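Long-range contact in Crov588 (Cafeteriavirus, PDB 6NYR), which is of unknown function but builds a novel circular leucine-rich-repeat structure from many FNIP repeats: residues L429-Q440 with L451-Q462. Numbering follows the deposited sequence.
Sequences LVHLSFGCKFNQ and LTHLSFGHCFNQ
His431 NE2 stands over the centre of the His453 ring, 3.3 Å above its plane, the planes 31° apart; Thr452 OG1 lies at the edge of the His453 ring. Phe434 and Phe456 lie almost parallel (16°) but so displaced that they hardly overlap, touching through Phe434 CD2 and Phe456 CE2 at 3.7 Å, while Leu454 CD1 and Ser455 O sit at the Phe434 edge. Phe460 carries Phe456 CE2 over one face and Gln462 N over the other, with Gln440 O at its edge. Flat rings suit this core because those of adjacent coils pack side by side, Phe438 against Phe460 as Phe434 against Phe456. Alongside the parallel strands 431-433 and 453-455, Leu432 N and Phe434 N donate hydrogen bonds to His453 O and Ser455 O. Gly457, lacking a side chain, lets Gly435 O come to 3.3 Å from its CA. Asn439, with CG anti to its own N (chi1 -170°), holds OD1 where Asn461 N (3.0 Å) and Gln462 NE2 (3.1 Å) reach it from opposite faces of the amide; Asn461 OD1 likewise accepts from Asn483 N and Gln484 NE2. Such matching, leucines and phenylalanines inside and asparagines along the loop, characterises neighbouring coils of an FNIP leucine-rich-repeat solenoid.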
loop_
_atom_site.group_PDB
_atom_site.type_symbol
_atom_site.label_atom_id
_atom_site.label_comp_id
_atom_site.label_asym_id
_atom_site.label_seq_id
_atom_site.Cartn_x
_atom_site.Cartn_y
_atom_site.Cartn_z
ATOM N N LEU A 429 -10.459 -18.907 -20.094
ATOM C CA LEU A 429 -9.893 -17.613 -19.749
ATOM C C LEU A 429 -10.925 -16.770 -19.013
ATOM O O LEU A 429 -12.068 -16.632 -19.460
ATOM C CB LEU A 429 -9.421 -16.887 -21.006
ATOM C CG LEU A 429 -8.486 -15.703 -20.752
ATOM C CD1 LEU A 429 -7.115 -16.234 -20.325
ATOM C CD2 LEU A 429 -8.364 -14.808 -21.965
ATOM N N VAL A 430 -10.520 -16.209 -17.880
ATOM C CA VAL A 430 -11.390 -15.408 -17.038
ATOM C C VAL A 430 -11.051 -13.925 -17.131
ATOM O O VAL A 430 -11.952 -13.083 -17.189
ATOM C CB VAL A 430 -11.319 -15.899 -15.574
ATOM C CG1 VAL A 430 -12.183 -15.033 -14.669
ATOM C CG2 VAL A 430 -11.740 -17.359 -15.483
ATOM N N HIS A 431 -9.762 -13.588 -17.150
ATOM C CA HIS A 431 -9.310 -12.204 -17.180
ATOM C C HIS A 431 -8.474 -11.966 -18.428
ATOM O O HIS A 431 -7.483 -12.670 -18.663
ATOM C CB HIS A 431 -8.485 -11.857 -15.933
ATOM C CG HIS A 431 -9.308 -11.624 -14.707
ATOM N ND1 HIS A 431 -9.786 -12.653 -13.925
ATOM C CD2 HIS A 431 -9.736 -10.478 -14.125
ATOM C CE1 HIS A 431 -10.475 -12.151 -12.916
ATOM N NE2 HIS A 431 -10.464 -10.835 -13.017
ATOM N N LEU A 432 -8.867 -10.973 -19.219
ATOM C CA LEU A 432 -8.132 -10.591 -20.416
ATOM C C LEU A 432 -7.908 -9.088 -20.391
ATOM O O LEU A 432 -8.859 -8.315 -20.240
ATOM C CB LEU A 432 -8.885 -10.997 -21.684
ATOM C CG LEU A 432 -8.210 -10.579 -22.991
ATOM C CD1 LEU A 432 -6.763 -11.061 -23.012
ATOM C CD2 LEU A 432 -8.970 -11.107 -24.193
ATOM N N SER A 433 -6.656 -8.677 -20.551
ATOM C CA SER A 433 -6.271 -7.277 -20.428
ATOM C C SER A 433 -5.368 -6.915 -21.595
ATOM O O SER A 433 -4.319 -7.541 -21.789
ATOM C CB SER A 433 -5.569 -7.025 -19.092
ATOM O OG SER A 433 -5.313 -5.646 -18.899
ATOM N N PHE A 434 -5.780 -5.916 -22.371
ATOM C CA PHE A 434 -4.997 -5.415 -23.491
ATOM C C PHE A 434 -4.251 -4.149 -23.091
ATOM O O PHE A 434 -4.778 -3.313 -22.352
ATOM C CB PHE A 434 -5.881 -5.114 -24.706
ATOM C CG PHE A 434 -6.403 -6.336 -25.396
ATOM C CD1 PHE A 434 -5.576 -7.092 -26.208
ATOM C CD2 PHE A 434 -7.725 -6.723 -25.243
ATOM C CE1 PHE A 434 -6.052 -8.213 -26.846
ATOM C CE2 PHE A 434 -8.206 -7.846 -25.881
ATOM C CZ PHE A 434 -7.371 -8.592 -26.681
ATOM N N GLY A 435 -3.032 -4.006 -23.607
ATOM C CA GLY A 435 -2.187 -2.879 -23.286
ATOM C C GLY A 435 -2.466 -1.668 -24.157
ATOM O O GLY A 435 -3.479 -1.568 -24.853
ATOM N N CYS A 436 -1.523 -0.724 -24.111
ATOM C CA CYS A 436 -1.712 0.572 -24.756
ATOM C C CYS A 436 -2.091 0.422 -26.224
ATOM O O CYS A 436 -3.117 0.954 -26.668
ATOM C CB CYS A 436 -0.430 1.400 -24.608
ATOM S SG CYS A 436 -0.451 3.033 -25.385
ATOM N N LYS A 437 -1.284 -0.307 -26.989
ATOM C CA LYS A 437 -1.324 -0.212 -28.439
ATOM C C LYS A 437 -2.330 -1.130 -29.125
ATOM O O LYS A 437 -2.554 -0.971 -30.331
ATOM C CB LYS A 437 0.061 -0.510 -29.026
ATOM C CG LYS A 437 1.151 0.521 -28.803
ATOM C CD LYS A 437 0.817 1.779 -29.594
ATOM C CE LYS A 437 2.034 2.663 -29.768
ATOM N NZ LYS A 437 2.868 2.066 -30.879
ATOM N N PHE A 438 -2.936 -2.084 -28.424
ATOM C CA PHE A 438 -3.807 -3.027 -29.113
ATOM C C PHE A 438 -4.980 -2.297 -29.758
ATOM O O PHE A 438 -5.690 -1.528 -29.100
ATOM C CB PHE A 438 -4.336 -4.093 -28.161
ATOM C CG PHE A 438 -5.265 -5.072 -28.825
ATOM C CD1 PHE A 438 -4.762 -6.148 -29.536
ATOM C CD2 PHE A 438 -6.638 -4.902 -28.757
ATOM C CE1 PHE A 438 -5.611 -7.047 -30.151
ATOM C CE2 PHE A 438 -7.491 -5.798 -29.372
ATOM C CZ PHE A 438 -6.979 -6.869 -30.068
ATOM N N ASN A 439 -5.187 -2.552 -31.049
ATOM C CA ASN A 439 -6.235 -1.887 -31.815
ATOM C C ASN A 439 -6.549 -2.682 -33.078
ATOM O O ASN A 439 -6.496 -2.142 -34.187
ATOM C CB ASN A 439 -5.804 -0.462 -32.167
ATOM C CG ASN A 439 -6.932 0.361 -32.747
ATOM O OD1 ASN A 439 -8.103 0.021 -32.593
ATOM N ND2 ASN A 439 -6.586 1.447 -33.421
ATOM N N GLN A 440 -6.864 -3.963 -32.917
ATOM C CA GLN A 440 -7.276 -4.831 -34.009
ATOM C C GLN A 440 -8.736 -5.223 -33.818
ATOM O O GLN A 440 -9.269 -5.218 -32.707
ATOM C CB GLN A 440 -6.401 -6.086 -34.083
ATOM C CG GLN A 440 -4.912 -5.817 -34.186
ATOM C CD GLN A 440 -4.521 -5.150 -35.491
ATOM O OE1 GLN A 440 -5.213 -5.281 -36.504
ATOM N NE2 GLN A 440 -3.405 -4.432 -35.475
ATOM N N LEU A 451 -14.944 -15.897 -20.257
ATOM C CA LEU A 451 -14.350 -14.645 -19.809
ATOM C C LEU A 451 -15.347 -13.801 -19.025
ATOM O O LEU A 451 -16.507 -13.650 -19.414
ATOM C CB LEU A 451 -13.851 -13.854 -21.019
ATOM C CG LEU A 451 -12.801 -12.771 -20.814
ATOM C CD1 LEU A 451 -11.438 -13.388 -20.577
ATOM C CD2 LEU A 451 -12.779 -11.829 -22.012
ATOM N N THR A 452 -14.881 -13.250 -17.904
ATOM C CA THR A 452 -15.676 -12.336 -17.096
ATOM C C THR A 452 -15.139 -10.912 -17.069
ATOM O O THR A 452 -15.932 -9.974 -16.962
ATOM C CB THR A 452 -15.775 -12.851 -15.652
ATOM O OG1 THR A 452 -14.460 -12.978 -15.101
ATOM C CG2 THR A 452 -16.479 -14.200 -15.610
ATOM N N HIS A 453 -13.826 -10.719 -17.162
ATOM C CA HIS A 453 -13.232 -9.392 -17.099
ATOM C C HIS A 453 -12.498 -9.086 -18.394
ATOM O O HIS A 453 -11.622 -9.850 -18.813
ATOM C CB HIS A 453 -12.261 -9.261 -15.929
ATOM C CG HIS A 453 -12.926 -9.217 -14.593
ATOM N ND1 HIS A 453 -12.793 -8.174 -13.708
ATOM C CD2 HIS A 453 -13.787 -10.075 -14.021
ATOM C CE1 HIS A 453 -13.492 -8.434 -12.614
ATOM N NE2 HIS A 453 -14.070 -9.607 -12.765
ATOM N N LEU A 454 -12.843 -7.959 -19.011
ATOM C CA LEU A 454 -12.198 -7.503 -20.237
ATOM C C LEU A 454 -11.918 -6.015 -20.116
ATOM O O LEU A 454 -12.819 -5.235 -19.794
ATOM C CB LEU A 454 -13.074 -7.785 -21.460
ATOM C CG LEU A 454 -12.588 -7.256 -22.808
ATOM C CD1 LEU A 454 -11.250 -7.849 -23.199
ATOM C CD2 LEU A 454 -13.637 -7.538 -23.882
ATOM N N SER A 455 -10.675 -5.623 -20.381
ATOM C CA SER A 455 -10.283 -4.222 -20.337
ATOM C C SER A 455 -9.370 -3.929 -21.515
ATOM O O SER A 455 -8.514 -4.746 -21.866
ATOM C CB SER A 455 -9.576 -3.877 -19.023
ATOM O OG SER A 455 -8.248 -4.362 -19.023
ATOM N N PHE A 456 -9.548 -2.751 -22.108
ATOM C CA PHE A 456 -8.768 -2.310 -23.251
ATOM C C PHE A 456 -7.901 -1.119 -22.869
ATOM O O PHE A 456 -8.201 -0.376 -21.930
ATOM C CB PHE A 456 -9.677 -1.929 -24.428
ATOM C CG PHE A 456 -10.394 -3.092 -25.046
ATOM C CD1 PHE A 456 -11.622 -3.505 -24.558
ATOM C CD2 PHE A 456 -9.850 -3.761 -26.129
ATOM C CE1 PHE A 456 -12.286 -4.577 -25.133
ATOM C CE2 PHE A 456 -10.508 -4.825 -26.705
ATOM C CZ PHE A 456 -11.727 -5.235 -26.206
ATOM N N GLY A 457 -6.819 -0.941 -23.622
ATOM C CA GLY A 457 -5.870 0.123 -23.382
ATOM C C GLY A 457 -6.168 1.381 -24.174
ATOM O O GLY A 457 -7.260 1.568 -24.716
ATOM N N HIS A 458 -5.153 2.246 -24.263
ATOM C CA HIS A 458 -5.356 3.588 -24.800
ATOM C C HIS A 458 -5.899 3.558 -26.219
ATOM O O HIS A 458 -6.803 4.334 -26.555
ATOM C CB HIS A 458 -4.034 4.358 -24.759
ATOM C CG HIS A 458 -4.160 5.807 -25.110
ATOM N ND1 HIS A 458 -4.142 6.809 -24.163
ATOM C CD2 HIS A 458 -4.291 6.426 -26.308
ATOM C CE1 HIS A 458 -4.258 7.981 -24.762
ATOM N NE2 HIS A 458 -4.352 7.776 -26.065
ATOM N N CYS A 459 -5.389 2.658 -27.062
ATOM C CA CYS A 459 -5.577 2.805 -28.497
ATOM C C CYS A 459 -6.812 2.102 -29.047
ATOM O O CYS A 459 -7.286 2.480 -30.125
ATOM C CB CYS A 459 -4.356 2.267 -29.257
ATOM S SG CYS A 459 -2.828 3.202 -29.063
ATOM N N PHE A 460 -7.336 1.093 -28.361
ATOM C CA PHE A 460 -8.427 0.318 -28.936
ATOM C C PHE A 460 -9.589 1.222 -29.328
ATOM O O PHE A 460 -10.126 1.960 -28.495
ATOM C CB PHE A 460 -8.916 -0.747 -27.958
ATOM C CG PHE A 460 -10.025 -1.586 -28.515
ATOM C CD1 PHE A 460 -9.757 -2.550 -29.471
ATOM C CD2 PHE A 460 -11.332 -1.400 -28.104
ATOM C CE1 PHE A 460 -10.770 -3.319 -29.999
ATOM C CE2 PHE A 460 -12.350 -2.173 -28.629
ATOM C CZ PHE A 460 -12.068 -3.129 -29.576
ATOM N N ASN A 461 -9.986 1.152 -30.596
ATOM C CA ASN A 461 -11.068 1.985 -31.110
ATOM C C ASN A 461 -11.726 1.288 -32.301
ATOM O O ASN A 461 -11.945 1.884 -33.358
ATOM C CB ASN A 461 -10.546 3.372 -31.486
ATOM C CG ASN A 461 -11.653 4.339 -31.845
ATOM O OD1 ASN A 461 -12.797 4.168 -31.433
ATOM N ND2 ASN A 461 -11.315 5.363 -32.618
ATOM N N GLN A 462 -12.069 0.015 -32.127
ATOM C CA GLN A 462 -12.743 -0.766 -33.151
ATOM C C GLN A 462 -14.195 -1.005 -32.757
ATOM O O GLN A 462 -14.550 -0.988 -31.573
ATOM C CB GLN A 462 -12.051 -2.115 -33.377
ATOM C CG GLN A 462 -10.602 -2.032 -33.828
ATOM C CD GLN A 462 -10.446 -1.351 -35.171
ATOM O OE1 GLN A 462 -11.341 -1.400 -36.017
ATOM N NE2 GLN A 462 -9.298 -0.718 -35.378
HETATM O O HOH W 1 -5.929 -2.468 -19.901
HETATM O O HOH W 2 -5.565 -0.993 -26.184
#